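Local structure of putative ABC transporter (4PE6) at residues N65-K75 and I87-V98; P119-S127 and L280-I288. The protein probably serves as the solute-binding protein of an ABC transporter, with a likely carbohydrate-type ligand held between its two lobes. One frame throughout, in Å; residues are numbered along the deposited sequence.

In the fold
Both interactions belong to the same lobe and reach the same sheet, their centres about 18 Å apart and their nearest atoms about 5 Å apart. Interaction 1 is the more buried: helix 67-78 lies on the end of strand 84-88 and the loop running into helix 96-104, with a glutamine amide gripping backbone and small and aliphatic side chains on either side of it along the helix. Interaction 2 is partly buried and joins two neighbouring parallel strands, 122-126 and 283-290, far apart in sequence; backbone bonds do most of the work, Leu124, Met284 and Phe286 pack on one face, and Gln125, Gln283 and Thr285 line the other. The side chain of Asn88 is about 4 Å from the bound trihydroxybutanoic acid, that of Asn126 about 6 Å.

Interaction 1: residues N65-K75 and I87-V98; sequences NSATEQVAQIK and INPASPTALQPV
A chi1 of -176° sets the Gln70 chain opposite its own backbone N, and the extended links beyond carry the amide to the backbone where strand 87-88 ends and the loop begins. Both ends of the amide are used: OE1 takes the N-H of Ala90 at 2.8 Å, on a lone pair in the carbonyl plane, while NE2 gives to Asn88 O at 3.0 Å, arriving from above that carbonyl's plane. A further bond from NE2 to Ser24 OG helps fix the rotation of the amide. Leu95 crosses Gln70 at about a right angle, its CD2 3.7 Å from Gln70 OE1, so the polar grip is walled by a methyl. This is the helix-on-strand packing of a type I periplasmic binding protein lobe, in which the strand ends face the ligand cleft; Asn88, hydrogen-bonded to Asp113, has its side chain about 4 Å from the trihydroxybutanoic acid. Further along the helix the contact turns greasy. Ile74 sends CD1 across Leu95 CD2 at 3.7 Å and on toward Ile87 CD1, and its CG2 meets Val98 CG2 at 3.6 Å. At the helix start Ala67 sets its CB against Ala94 CB, also at 3.6 Å. Ser91 OG shapes the intervening loop by accepting from Thr93 N (an ST turn) and Ala94 N (an ST motif). One water lies within bonding distance of Asn65 OD1 and Pro89 O.

Interaction 2: residues P119-S127 and L280-I288; sequences PCAYILQNS and LPKQMTFPI
Lys282 folds back over the ring of Tyr122: bent at chi2 and chi3, its chain lays CD on one face and puts NZ 4.4 Å from the ring centroid, a cation-pi contact. NZ bonds Pro119 O at 2.9 Å, while Leu280 O and Pro281 O meet the ring at its edge. On the face carrying Leu124, the leucine's branched end is a bump filling the hollow between the Phe286 ring, CD1 4.2 Å from the centroid and displaced toward the rim, and Met284, a selenomethionine that brings SE beside that same CD1. Ile288 CG2 packs against Asn126 CB at 3.6 Å. Gln125 lies on the other face, where its OE1 accepts from Gln283 NE2 at 3.1 Å, from above the carbonyl plane, the two amides turned 75° apart. Replacing Gln125 by alanine removes the amide, which would probably cost Gln283 NE2 one of its two partners here, leave Asn126 O without the side-chain N-H it accepts, and open a gap beside Thr285. Parallel backbone bonds, such as Gln125 N to Met284 O, join the strands. Strand 122-126 lies between strands 108-112 and 283-290; helix 315-327 packs on Met284 and Phe286, and helix 263-275 touches Tyr122, Leu280 and Asn126.

Interaction 1: residues N65-K75 and I87-V98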
ATOM      1  N   ASN A  65      -5.142  -4.275 -12.417  1.00 35.98           N
ATOM      2  CA  ASN A  65      -4.189  -5.174 -11.755  1.00 35.00           C
ATOM      3  C   ASN A  65      -3.999  -6.452 -12.593  1.00 36.47           C
ATOM      4  O   ASN A  65      -4.303  -7.558 -12.114  1.00 36.38           O
ATOM      5  CB  ASN A  65      -4.674  -5.483 -10.318  1.00 33.89           C
ATOM      6  CG  ASN A  65      -3.584  -6.072  -9.424  1.00 32.98           C
ATOM      7  OD1 ASN A  65      -2.454  -5.606  -9.395  1.00 30.87           O
ATOM      8  ND2 ASN A  65      -3.953  -7.081  -8.644  1.00 33.31           N
ATOM      9  N   SER A  66      -3.519  -6.283 -13.838  1.00 36.44           N
ATOM     10  CA  SER A  66      -3.412  -7.393 -14.807  1.00 37.11           C
ATOM     11  C   SER A  66      -1.995  -7.976 -14.953  1.00 33.92           C
ATOM     12  O   SER A  66      -1.068  -7.348 -15.487  1.00 34.29           O
ATOM     13  CB  SER A  66      -3.953  -7.008 -16.190  1.00 39.72           C
ATOM     14  OG  SER A  66      -3.431  -7.886 -17.200  1.00 42.24           O
ATOM     15  N   ALA A  67      -1.868  -9.217 -14.517  1.00 31.74           N
ATOM     16  CA  ALA A  67      -0.599  -9.910 -14.495  1.00 30.21           C
ATOM     17  C   ALA A  67      -0.023 -10.190 -15.881  1.00 29.90           C
ATOM     18  O   ALA A  67       1.185 -10.130 -16.074  1.00 28.21           O
ATOM     19  CB  ALA A  67      -0.756 -11.207 -13.725  1.00 30.79           C
ATOM     20  N   THR A  68      -0.878 -10.497 -16.854  1.00 30.20           N
ATOM     21  CA  THR A  68      -0.375 -10.935 -18.151  1.00 30.64           C
ATOM     22  C   THR A  68       0.465  -9.847 -18.822  1.00 29.79           C
ATOM     23  O   THR A  68       1.529 -10.134 -19.369  1.00 28.90           O
ATOM     24  CB  THR A  68      -1.524 -11.394 -19.069  1.00 32.40           C
ATOM     25  OG1 THR A  68      -2.244 -12.435 -18.407  1.00 32.75           O
ATOM     26  CG2 THR A  68      -0.990 -11.913 -20.411  1.00 33.25           C
ATOM     27  N   GLU A  69       0.021  -8.596 -18.762  1.00 29.62           N
ATOM     28  CA  GLU A  69       0.813  -7.536 -19.395  1.00 30.14           C
ATOM     29  C   GLU A  69       2.061  -7.213 -18.565  1.00 27.01           C
ATOM     30  O   GLU A  69       3.107  -6.930 -19.122  1.00 26.64           O
ATOM     31  CB  GLU A  69      -0.010  -6.277 -19.694  1.00 32.46           C
ATOM     32  CG  GLU A  69       0.748  -5.187 -20.488  1.00 34.51           C
ATOM     33  CD  GLU A  69       1.449  -5.678 -21.761  1.00 36.87           C
ATOM     34  OE1 GLU A  69       0.854  -6.457 -22.559  1.00 40.31           O
ATOM     35  OE2 GLU A  69       2.603  -5.253 -21.990  1.00 37.71           O
ATOM     36  N   GLN A  70       1.967  -7.288 -17.244  1.00 24.89           N
ATOM     37  CA  GLN A  70       3.151  -7.072 -16.399  1.00 22.95           C
ATOM     38  C   GLN A  70       4.257  -8.083 -16.736  1.00 22.42           C
ATOM     39  O   GLN A  70       5.438  -7.741 -16.815  1.00 21.78           O
ATOM     40  CB  GLN A  70       2.809  -7.180 -14.912  1.00 21.95           C
ATOM     41  CG  GLN A  70       3.991  -6.878 -14.006  1.00 20.77           C
ATOM     42  CD  GLN A  70       3.665  -6.774 -12.536  1.00 20.00           C
ATOM     43  OE1 GLN A  70       2.703  -7.363 -12.059  1.00 19.82           O
ATOM     44  NE2 GLN A  70       4.508  -6.036 -11.788  1.00 19.24           N
ATOM     45  N   VAL A  71       3.865  -9.332 -16.954  1.00 22.60           N
ATOM     46  CA  VAL A  71       4.842 -10.362 -17.296  1.00 22.51           C
ATOM     47  C   VAL A  71       5.539  -9.988 -18.601  1.00 22.52           C
ATOM     48  O   VAL A  71       6.763 -10.053 -18.692  1.00 22.30           O
ATOM     49  CB  VAL A  71       4.185 -11.755 -17.397  1.00 23.32           C
ATOM     50  CG1 VAL A  71       5.162 -12.758 -17.986  1.00 23.84           C
ATOM     51  CG2 VAL A  71       3.705 -12.203 -16.017  1.00 23.10           C
ATOM     52  N   ALA A  72       4.765  -9.581 -19.603  1.00 23.15           N
ATOM     53  CA  ALA A  72       5.344  -9.099 -20.864  1.00 23.53           C
ATOM     54  C   ALA A  72       6.272  -7.913 -20.630  1.00 22.90           C
ATOM     55  O   ALA A  72       7.362  -7.859 -21.179  1.00 22.97           O
ATOM     56  CB  ALA A  72       4.252  -8.707 -21.861  1.00 24.62           C
ATOM     57  N   GLN A  73       5.841  -6.964 -19.811  1.00 22.37           N
ATOM     58  CA  GLN A  73       6.676  -5.803 -19.532  1.00 22.08           C
ATOM     59  C   GLN A  73       8.004  -6.170 -18.861  1.00 21.65           C
ATOM     60  O   GLN A  73       9.044  -5.576 -19.156  1.00 21.60           O
ATOM     61  CB  GLN A  73       5.908  -4.798 -18.694  1.00 21.77           C
ATOM     62  CG  GLN A  73       4.793  -4.107 -19.450  1.00 22.79           C
ATOM     63  CD  GLN A  73       3.945  -3.230 -18.541  1.00 22.82           C
ATOM     64  OE1 GLN A  73       3.825  -3.481 -17.332  1.00 22.01           O
ATOM     65  NE2 GLN A  73       3.356  -2.188 -19.117  1.00 23.53           N
ATOM     66  N   ILE A  74       7.971  -7.135 -17.955  1.00 21.44           N
ATOM     67  CA  ILE A  74       9.195  -7.553 -17.303  1.00 21.32           C
ATOM     68  C   ILE A  74      10.173  -8.162 -18.324  1.00 22.18           C
ATOM     69  O   ILE A  74      11.357  -7.849 -18.303  1.00 22.26           O
ATOM     70  CB  ILE A  74       8.895  -8.488 -16.113  1.00 21.17           C
ATOM     71  CG1 ILE A  74       8.174  -7.693 -15.018  1.00 20.74           C
ATOM     72  CG2 ILE A  74      10.175  -9.134 -15.602  1.00 21.18           C
ATOM     73  CD1 ILE A  74       7.739  -8.497 -13.803  1.00 20.81           C
ATOM     74  N   LYS A  75       9.674  -8.967 -19.260  1.00 23.42           N
ATOM     75  CA  LYS A  75      10.536  -9.492 -20.314  1.00 24.43           C
ATOM     76  C   LYS A  75      11.157  -8.370 -21.156  1.00 24.99           C
ATOM     77  O   LYS A  75      12.336  -8.437 -21.488  1.00 25.40           O
ATOM     78  CB  LYS A  75       9.789 -10.493 -21.182  1.00 25.25           C
ATOM     79  CG  LYS A  75       9.348 -11.712 -20.395  1.00 25.46           C
ATOM     80  CD  LYS A  75       8.352 -12.553 -21.161  1.00 26.58           C
ATOM     81  CE  LYS A  75       7.998 -13.803 -20.365  1.00 26.95           C
ATOM     82  NZ  LYS A  75       6.954 -14.572 -21.063  1.00 27.96           N
ATOM     83  N   ILE A  87       9.843  -5.345  -7.904  1.00 15.50           N
ATOM     84  CA  ILE A  87       8.543  -5.755  -8.448  1.00 15.40           C
ATOM     85  C   ILE A  87       7.413  -5.592  -7.447  1.00 15.10           C
ATOM     86  O   ILE A  87       7.467  -6.154  -6.336  1.00 15.04           O
ATOM     87  CB  ILE A  87       8.523  -7.222  -8.923  1.00 15.53           C
ATOM     88  CG1 ILE A  87       9.623  -7.475  -9.933  1.00 15.79           C
ATOM     89  CG2 ILE A  87       7.138  -7.569  -9.473  1.00 15.65           C
ATOM     90  CD1 ILE A  87       9.764  -8.938 -10.287  1.00 16.08           C
ATOM     91  N   ASN A  88       6.395  -4.820  -7.829  1.00 15.07           N
ATOM     92  CA  ASN A  88       5.118  -4.847  -7.122  1.00 15.01           C
ATOM     93  C   ASN A  88       4.179  -5.721  -7.958  1.00 15.51           C
ATOM     94  O   ASN A  88       3.645  -5.302  -9.019  1.00 15.61           O
ATOM     95  CB  ASN A  88       4.564  -3.459  -6.877  1.00 15.06           C
ATOM     96  CG  ASN A  88       3.379  -3.454  -5.910  1.00 14.92           C
ATOM     97  OD1 ASN A  88       2.566  -4.367  -5.924  1.00 15.02           O
ATOM     98  ND2 ASN A  88       3.279  -2.417  -5.077  1.00 14.92           N
ATOM     99  N   PRO A  89       3.984  -6.957  -7.504  1.00 15.84           N
ATOM    100  CA  PRO A  89       3.343  -7.939  -8.371  1.00 16.57           C
ATOM    101  C   PRO A  89       1.846  -7.819  -8.462  1.00 17.18           C
ATOM    102  O   PRO A  89       1.160  -7.618  -7.453  1.00 16.97           O
ATOM    103  CB  PRO A  89       3.764  -9.283  -7.746  1.00 16.57           C
ATOM    104  CG  PRO A  89       3.983  -8.978  -6.334  1.00 16.25           C
ATOM    105  CD  PRO A  89       4.443  -7.549  -6.237  1.00 15.78           C
ATOM    106  N   ALA A  90       1.339  -7.940  -9.682  1.00 18.51           N
ATOM    107  CA  ALA A  90      -0.099  -7.903  -9.925  1.00 19.44           C
ATOM    108  C   ALA A  90      -0.795  -9.159  -9.366  1.00 20.42           C
ATOM    109  O   ALA A  90      -1.947  -9.069  -8.926  1.00 20.74           O
ATOM    110  CB  ALA A  90      -0.380  -7.776 -11.423  1.00 20.20           C
ATOM    111  N   SER A  91      -0.079 -10.285  -9.352  1.00 21.02           N
ATOM    112  CA  SER A  91      -0.638 -11.614  -8.998  1.00 22.25           C
ATOM    113  C   SER A  91       0.228 -12.333  -7.985  1.00 22.31           C
ATOM    114  O   SER A  91       1.441 -12.173  -7.985  1.00 22.06           O
ATOM    115  CB  SER A  91      -0.767 -12.499 -10.251  1.00 23.21           C
ATOM    116  OG  SER A  91      -0.796 -13.904  -9.943  1.00 24.37           O
ATOM    117  N   PRO A  92      -0.387 -13.148  -7.115  1.00 23.19           N
ATOM    118  CA  PRO A  92       0.452 -13.934  -6.217  1.00 23.67           C
ATOM    119  C   PRO A  92       1.250 -15.059  -6.913  1.00 24.15           C
ATOM    120  O   PRO A  92       2.188 -15.570  -6.318  1.00 24.27           O
ATOM    121  CB  PRO A  92      -0.541 -14.553  -5.212  1.00 24.33           C
ATOM    122  CG  PRO A  92      -1.899 -14.271  -5.719  1.00 24.56           C
ATOM    123  CD  PRO A  92      -1.829 -13.301  -6.863  1.00 23.74           C
ATOM    124  N   THR A  93       0.851 -15.443  -8.127  1.00 24.79           N
ATOM    125  CA  THR A  93       1.397 -16.641  -8.804  1.00 25.37           C
ATOM    126  C   THR A  93       1.907 -16.416 -10.239  1.00 25.08           C
ATOM    127  O   THR A  93       2.858 -17.053 -10.678  1.00 25.27           O
ATOM    128  CB  THR A  93       0.323 -17.757  -8.831  1.00 26.73           C
ATOM    129  OG1 THR A  93      -0.868 -17.264  -9.452  1.00 26.78           O
ATOM    130  CG2 THR A  93      -0.046 -18.181  -7.426  1.00 27.10           C
ATOM    131  N   ALA A  94       1.288 -15.521 -10.985  1.00 24.83           N
ATOM    132  CA  ALA A  94       1.553 -15.419 -12.426  1.00 24.95           C
ATOM    133  C   ALA A  94       2.974 -14.949 -12.805  1.00 24.54           C
ATOM    134  O   ALA A  94       3.417 -15.182 -13.936  1.00 24.59           O
ATOM    135  CB  ALA A  94       0.505 -14.520 -13.085  1.00 25.19           C
ATOM    136  N   LEU A  95       3.688 -14.297 -11.882  1.00 23.70           N
ATOM    137  CA  LEU A  95       5.020 -13.757 -12.174  1.00 23.33           C
ATOM    138  C   LEU A  95       6.179 -14.702 -11.828  1.00 23.66           C
ATOM    139  O   LEU A  95       7.343 -14.402 -12.118  1.00 22.71           O
ATOM    140  CB  LEU A  95       5.238 -12.430 -11.439  1.00 22.75           C
ATOM    141  CG  LEU A  95       4.692 -11.188 -12.135  1.00 22.98           C
ATOM    142  CD1 LEU A  95       3.171 -11.146 -12.058  1.00 23.55           C
ATOM    143  CD2 LEU A  95       5.303  -9.957 -11.469  1.00 22.65           C
ATOM    144  N   GLN A  96       5.869 -15.834 -11.213  1.00 24.34           N
ATOM    145  CA  GLN A  96       6.911 -16.721 -10.713  1.00 25.10           C
ATOM    146  C   GLN A  96       7.906 -17.132 -11.816  1.00 25.02           C
ATOM    147  O   GLN A  96       9.109 -17.054 -11.606  1.00 24.79           O
ATOM    148  CB  GLN A  96       6.319 -17.948 -10.006  1.00 26.42           C
ATOM    149  CG  GLN A  96       6.338 -17.902  -8.483  1.00 27.02           C
ATOM    150  CD  GLN A  96       5.372 -16.888  -7.881  1.00 27.25           C
ATOM    151  OE1 GLN A  96       5.312 -15.746  -8.302  1.00 28.02           O
ATOM    152  NE2 GLN A  96       4.645 -17.297  -6.867  1.00 27.94           N
ATOM    153  N   PRO A  97       7.408 -17.559 -12.992  1.00 25.61           N
ATOM    154  CA  PRO A  97       8.365 -17.971 -14.032  1.00 25.83           C
ATOM    155  C   PRO A  97       9.277 -16.827 -14.494  1.00 24.87           C
ATOM    156  O   PRO A  97      10.473 -17.018 -14.629  1.00 24.77           O
ATOM    157  CB  PRO A  97       7.458 -18.475 -15.160  1.00 26.74           C
ATOM    158  CG  PRO A  97       6.238 -18.982 -14.437  1.00 27.21           C
ATOM    159  CD  PRO A  97       6.039 -18.001 -13.310  1.00 26.24           C
ATOM    160  N   VAL A  98       8.735 -15.634 -14.703  1.00 24.30           N
ATOM    161  CA  VAL A  98       9.576 -14.554 -15.198  1.00 23.66           C
ATOM    162  C   VAL A  98      10.517 -14.065 -14.113  1.00 22.87           C
ATOM    163  O   VAL A  98      11.614 -13.605 -14.417  1.00 22.76           O
ATOM    164  CB  VAL A  98       8.781 -13.394 -15.837  1.00 23.62           C
ATOM    165  CG1 VAL A  98       8.117 -12.516 -14.790  1.00 23.11           C
ATOM    166  CG2 VAL A  98       9.696 -12.565 -16.731  1.00 23.62           C
TER
HETATM  167  O   HOH W   1      -0.287  -5.008  -7.715  1.00 17.46           O

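Interaction 2: residues P119-S127 and L280-I288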
ATOM      1  N   PRO A 119      11.129 -18.184  -4.834  1.00 27.33           N
ATOM      2  CA  PRO A 119      12.287 -18.537  -4.006  1.00 27.66           C
ATOM      3  C   PRO A 119      13.549 -17.731  -4.239  1.00 26.69           C
ATOM      4  O   PRO A 119      14.302 -17.513  -3.310  1.00 26.81           O
ATOM      5  CB  PRO A 119      12.546 -20.018  -4.368  1.00 28.99           C
ATOM      6  CG  PRO A 119      11.235 -20.536  -4.829  1.00 29.33           C
ATOM      7  CD  PRO A 119      10.540 -19.372  -5.489  1.00 28.32           C
ATOM      8  N   CYS A 120      13.779 -17.300  -5.471  1.00 26.23           N
ATOM      9  CA  CYS A 120      14.986 -16.557  -5.801  1.00 25.82           C
ATOM     10  C   CYS A 120      14.892 -15.069  -5.422  1.00 23.98           C
ATOM     11  O   CYS A 120      15.893 -14.390  -5.380  1.00 23.66           O
ATOM     12  CB  CYS A 120      15.301 -16.710  -7.285  1.00 26.75           C
ATOM     13  SG  CYS A 120      14.356 -15.657  -8.410  1.00 27.29           S
ATOM     14  N   ALA A 121      13.690 -14.581  -5.148  1.00 22.85           N
ATOM     15  CA  ALA A 121      13.473 -13.164  -4.849  1.00 21.81           C
ATOM     16  C   ALA A 121      13.580 -12.887  -3.368  1.00 21.56           C
ATOM     17  O   ALA A 121      13.349 -13.777  -2.529  1.00 22.72           O
ATOM     18  CB  ALA A 121      12.104 -12.732  -5.346  1.00 21.48           C
ATOM     19  N   TYR A 122      13.916 -11.649  -3.048  1.00 20.40           N
ATOM     20  CA  TYR A 122      13.827 -11.124  -1.700  1.00 19.79           C
ATOM     21  C   TYR A 122      12.502 -10.381  -1.523  1.00 19.23           C
ATOM     22  O   TYR A 122      12.105  -9.573  -2.376  1.00 18.83           O
ATOM     23  CB  TYR A 122      15.005 -10.175  -1.437  1.00 19.70           C
ATOM     24  CG  TYR A 122      16.346 -10.891  -1.413  1.00 20.09           C
ATOM     25  CD1 TYR A 122      17.009 -11.214  -2.587  1.00 20.03           C
ATOM     26  CD2 TYR A 122      16.935 -11.285  -0.194  1.00 20.72           C
ATOM     27  CE1 TYR A 122      18.219 -11.891  -2.574  1.00 20.52           C
ATOM     28  CE2 TYR A 122      18.151 -11.940  -0.170  1.00 21.15           C
ATOM     29  CZ  TYR A 122      18.787 -12.235  -1.354  1.00 21.23           C
ATOM     30  OH  TYR A 122      19.994 -12.903  -1.310  1.00 22.30           O
ATOM     31  N   ILE A 123      11.814 -10.667  -0.424  1.00 18.95           N
ATOM     32  CA  ILE A 123      10.529 -10.048  -0.115  1.00 18.45           C
ATOM     33  C   ILE A 123      10.675  -8.899   0.918  1.00 18.18           C
ATOM     34  O   ILE A 123      11.223  -9.084   2.025  1.00 18.50           O
ATOM     35  CB  ILE A 123       9.526 -11.086   0.419  1.00 18.89           C
ATOM     36  CG1 ILE A 123       8.901 -11.935  -0.710  1.00 19.00           C
ATOM     37  CG2 ILE A 123       8.362 -10.381   1.118  1.00 18.67           C
ATOM     38  CD1 ILE A 123       9.851 -12.536  -1.722  1.00 19.36           C
ATOM     39  N   LEU A 124      10.133  -7.733   0.571  1.00 17.32           N
ATOM     40  CA  LEU A 124      10.085  -6.597   1.476  1.00 17.35           C
ATOM     41  C   LEU A 124       8.655  -6.098   1.489  1.00 17.03           C
ATOM     42  O   LEU A 124       8.168  -5.583   0.494  1.00 16.82           O
ATOM     43  CB  LEU A 124      11.030  -5.489   1.025  1.00 17.29           C
ATOM     44  CG  LEU A 124      11.251  -4.377   2.063  1.00 17.65           C
ATOM     45  CD1 LEU A 124      12.600  -3.729   1.813  1.00 17.92           C
ATOM     46  CD2 LEU A 124      10.134  -3.312   2.071  1.00 17.54           C
ATOM     47  N   GLN A 125       7.990  -6.272   2.616  1.00 17.28           N
ATOM     48  CA  GLN A 125       6.556  -6.046   2.708  1.00 17.10           C
ATOM     49  C   GLN A 125       6.198  -5.180   3.902  1.00 17.22           C
ATOM     50  O   GLN A 125       7.074  -4.675   4.607  1.00 17.92           O
ATOM     51  CB  GLN A 125       5.836  -7.406   2.754  1.00 17.39           C
ATOM     52  CG  GLN A 125       6.056  -8.181   4.054  1.00 18.21           C
ATOM     53  CD  GLN A 125       5.206  -9.418   4.100  1.00 18.77           C
ATOM     54  OE1 GLN A 125       5.697 -10.505   3.883  1.00 19.70           O
ATOM     55  NE2 GLN A 125       3.904  -9.250   4.328  1.00 18.80           N
ATOM     56  N   ASN A 126       4.907  -4.997   4.117  1.00 16.89           N
ATOM     57  CA  ASN A 126       4.379  -4.480   5.355  1.00 17.04           C
ATOM     58  C   ASN A 126       3.461  -5.550   5.922  1.00 17.05           C
ATOM     59  O   ASN A 126       3.051  -6.483   5.207  1.00 16.86           O
ATOM     60  CB  ASN A 126       3.527  -3.206   5.128  1.00 16.79           C
ATOM     61  CG  ASN A 126       4.337  -1.914   4.920  1.00 16.92           C
ATOM     62  OD1 ASN A 126       3.730  -0.842   4.764  1.00 16.82           O
ATOM     63  ND2 ASN A 126       5.661  -1.996   4.853  1.00 17.06           N
ATOM     64  N   SER A 127       3.069  -5.390   7.178  1.00 17.44           N
ATOM     65  CA  SER A 127       2.031  -6.284   7.754  1.00 17.64           C
ATOM     66  C   SER A 127       0.633  -5.897   7.268  1.00 17.19           C
ATOM     67  O   SER A 127      -0.028  -5.025   7.829  1.00 17.24           O
ATOM     68  CB  SER A 127       2.041  -6.291   9.270  1.00 18.31           C
ATOM     69  OG  SER A 127       0.966  -7.085   9.743  1.00 18.65           O
ATOM     70  N   LEU A 280      20.862 -10.170   2.928  1.00 23.95           N
ATOM     71  CA  LEU A 280      19.616  -9.702   3.502  1.00 23.46           C
ATOM     72  C   LEU A 280      18.768 -10.925   3.817  1.00 23.24           C
ATOM     73  O   LEU A 280      18.890 -11.936   3.152  1.00 23.25           O
ATOM     74  CB  LEU A 280      18.867  -8.809   2.495  1.00 22.36           C
ATOM     75  CG  LEU A 280      19.481  -7.461   2.105  1.00 22.09           C
ATOM     76  CD1 LEU A 280      18.574  -6.774   1.076  1.00 21.53           C
ATOM     77  CD2 LEU A 280      19.712  -6.562   3.323  1.00 22.69           C
ATOM     78  N   PRO A 281      17.883 -10.829   4.816  1.00 23.37           N
ATOM     79  CA  PRO A 281      16.866 -11.856   4.972  1.00 23.56           C
ATOM     80  C   PRO A 281      15.971 -11.960   3.739  1.00 22.95           C
ATOM     81  O   PRO A 281      15.622 -10.936   3.139  1.00 21.99           O
ATOM     82  CB  PRO A 281      16.040 -11.376   6.182  1.00 24.06           C
ATOM     83  CG  PRO A 281      16.840 -10.311   6.833  1.00 24.39           C
ATOM     84  CD  PRO A 281      17.711  -9.719   5.763  1.00 23.62           C
ATOM     85  N   LYS A 282      15.591 -13.183   3.374  1.00 23.51           N
ATOM     86  CA  LYS A 282      14.714 -13.404   2.230  1.00 23.88           C
ATOM     87  C   LYS A 282      13.344 -12.767   2.436  1.00 23.49           C
ATOM     88  O   LYS A 282      12.632 -12.503   1.461  1.00 22.75           O
ATOM     89  CB  LYS A 282      14.507 -14.909   1.956  1.00 25.35           C
ATOM     90  CG  LYS A 282      15.760 -15.695   1.581  1.00 26.86           C
ATOM     91  CD  LYS A 282      16.360 -15.298   0.231  1.00 27.70           C
ATOM     92  CE  LYS A 282      15.573 -15.890  -0.934  1.00 28.61           C
ATOM     93  NZ  LYS A 282      16.272 -15.690  -2.234  1.00 29.21           N
ATOM     94  N   GLN A 283      12.956 -12.594   3.698  1.00 23.79           N
ATOM     95  CA  GLN A 283      11.672 -11.979   4.037  1.00 24.12           C
ATOM     96  C   GLN A 283      11.910 -10.856   5.033  1.00 23.38           C
ATOM     97  O   GLN A 283      12.553 -11.055   6.055  1.00 22.55           O
ATOM     98  CB  GLN A 283      10.700 -13.021   4.595  1.00 25.69           C
ATOM     99  CG  GLN A 283       9.262 -12.505   4.704  1.00 26.86           C
ATOM    100  CD  GLN A 283       9.052 -11.550   5.871  1.00 28.04           C
ATOM    101  OE1 GLN A 283       9.660 -11.707   6.928  1.00 29.88           O
ATOM    102  NE2 GLN A 283       8.199 -10.543   5.675  1.00 28.32           N
HETATM  103  N   MSE A 284      11.401  -9.672   4.719  1.00 22.12           N
HETATM  104  CA  MSE A 284      11.564  -8.505   5.580  1.00 22.31           C
HETATM  105  C   MSE A 284      10.235  -7.810   5.748  1.00 21.44           C
HETATM  106  O   MSE A 284       9.588  -7.418   4.769  1.00 20.47           O
HETATM  107  CB  MSE A 284      12.583  -7.530   4.989  1.00 22.89           C
HETATM  108  CG  MSE A 284      13.966  -8.114   4.745  1.00 24.23           C
HETATM  109 SE   MSE A 284      15.109  -6.865   3.721  1.00 26.42          SE
HETATM  110  CE  MSE A 284      14.714  -7.824   2.047  1.00 25.09           C
ATOM    111  N   THR A 285       9.809  -7.645   6.987  1.00 21.50           N
ATOM    112  CA  THR A 285       8.619  -6.847   7.278  1.00 21.20           C
ATOM    113  C   THR A 285       8.980  -5.445   7.738  1.00 20.84           C
ATOM    114  O   THR A 285       9.611  -5.243   8.777  1.00 21.41           O
ATOM    115  CB  THR A 285       7.696  -7.548   8.287  1.00 22.06           C
ATOM    116  OG1 THR A 285       7.204  -8.753   7.690  1.00 22.31           O
ATOM    117  CG2 THR A 285       6.518  -6.683   8.623  1.00 22.18           C
ATOM    118  N   PHE A 286       8.578  -4.469   6.934  1.00 19.77           N
ATOM    119  CA  PHE A 286       8.734  -3.065   7.260  1.00 19.64           C
ATOM    120  C   PHE A 286       7.387  -2.504   7.785  1.00 19.67           C
ATOM    121  O   PHE A 286       6.342  -3.161   7.652  1.00 19.51           O
ATOM    122  CB  PHE A 286       9.215  -2.291   6.017  1.00 19.30           C
ATOM    123  CG  PHE A 286      10.713  -2.275   5.849  1.00 19.38           C
ATOM    124  CD1 PHE A 286      11.430  -3.450   5.753  1.00 19.22           C
ATOM    125  CD2 PHE A 286      11.402  -1.070   5.781  1.00 19.64           C
ATOM    126  CE1 PHE A 286      12.812  -3.445   5.607  1.00 19.51           C
ATOM    127  CE2 PHE A 286      12.783  -1.052   5.631  1.00 19.95           C
ATOM    128  CZ  PHE A 286      13.497  -2.240   5.557  1.00 19.75           C
ATOM    129  N   PRO A 287       7.405  -1.302   8.380  1.00 19.78           N
ATOM    130  CA  PRO A 287       6.231  -0.788   9.076  1.00 20.10           C
ATOM    131  C   PRO A 287       5.210  -0.088   8.202  1.00 19.64           C
ATOM    132  O   PRO A 287       5.561   0.688   7.306  1.00 19.37           O
ATOM    133  CB  PRO A 287       6.821   0.228  10.068  1.00 20.85           C
ATOM    134  CG  PRO A 287       8.066   0.710   9.385  1.00 20.81           C
ATOM    135  CD  PRO A 287       8.613  -0.515   8.706  1.00 20.38           C
ATOM    136  N   ILE A 288       3.943  -0.319   8.533  1.00 19.76           N
ATOM    137  CA  ILE A 288       2.832   0.421   7.933  1.00 19.53           C
ATOM    138  C   ILE A 288       2.813   1.877   8.457  1.00 20.18           C
ATOM    139  O   ILE A 288       3.659   2.262   9.272  1.00 20.45           O
ATOM    140  CB  ILE A 288       1.488  -0.258   8.256  1.00 19.46           C
ATOM    141  CG1 ILE A 288       1.267  -0.321   9.778  1.00 20.38           C
ATOM    142  CG2 ILE A 288       1.403  -1.651   7.623  1.00 19.10           C
ATOM    143  CD1 ILE A 288      -0.141  -0.738  10.174  1.00 20.46           C
TER
HETATM  144  O   HOH W   2      21.295 -12.402   0.792  1.00 27.36           O
HETATM  145  O   HOH W   3       7.445   0.384   5.461  1.00 20.31           O
HETATM  146  O   HOH W   4       4.090  -3.715   9.061  1.00 21.42           O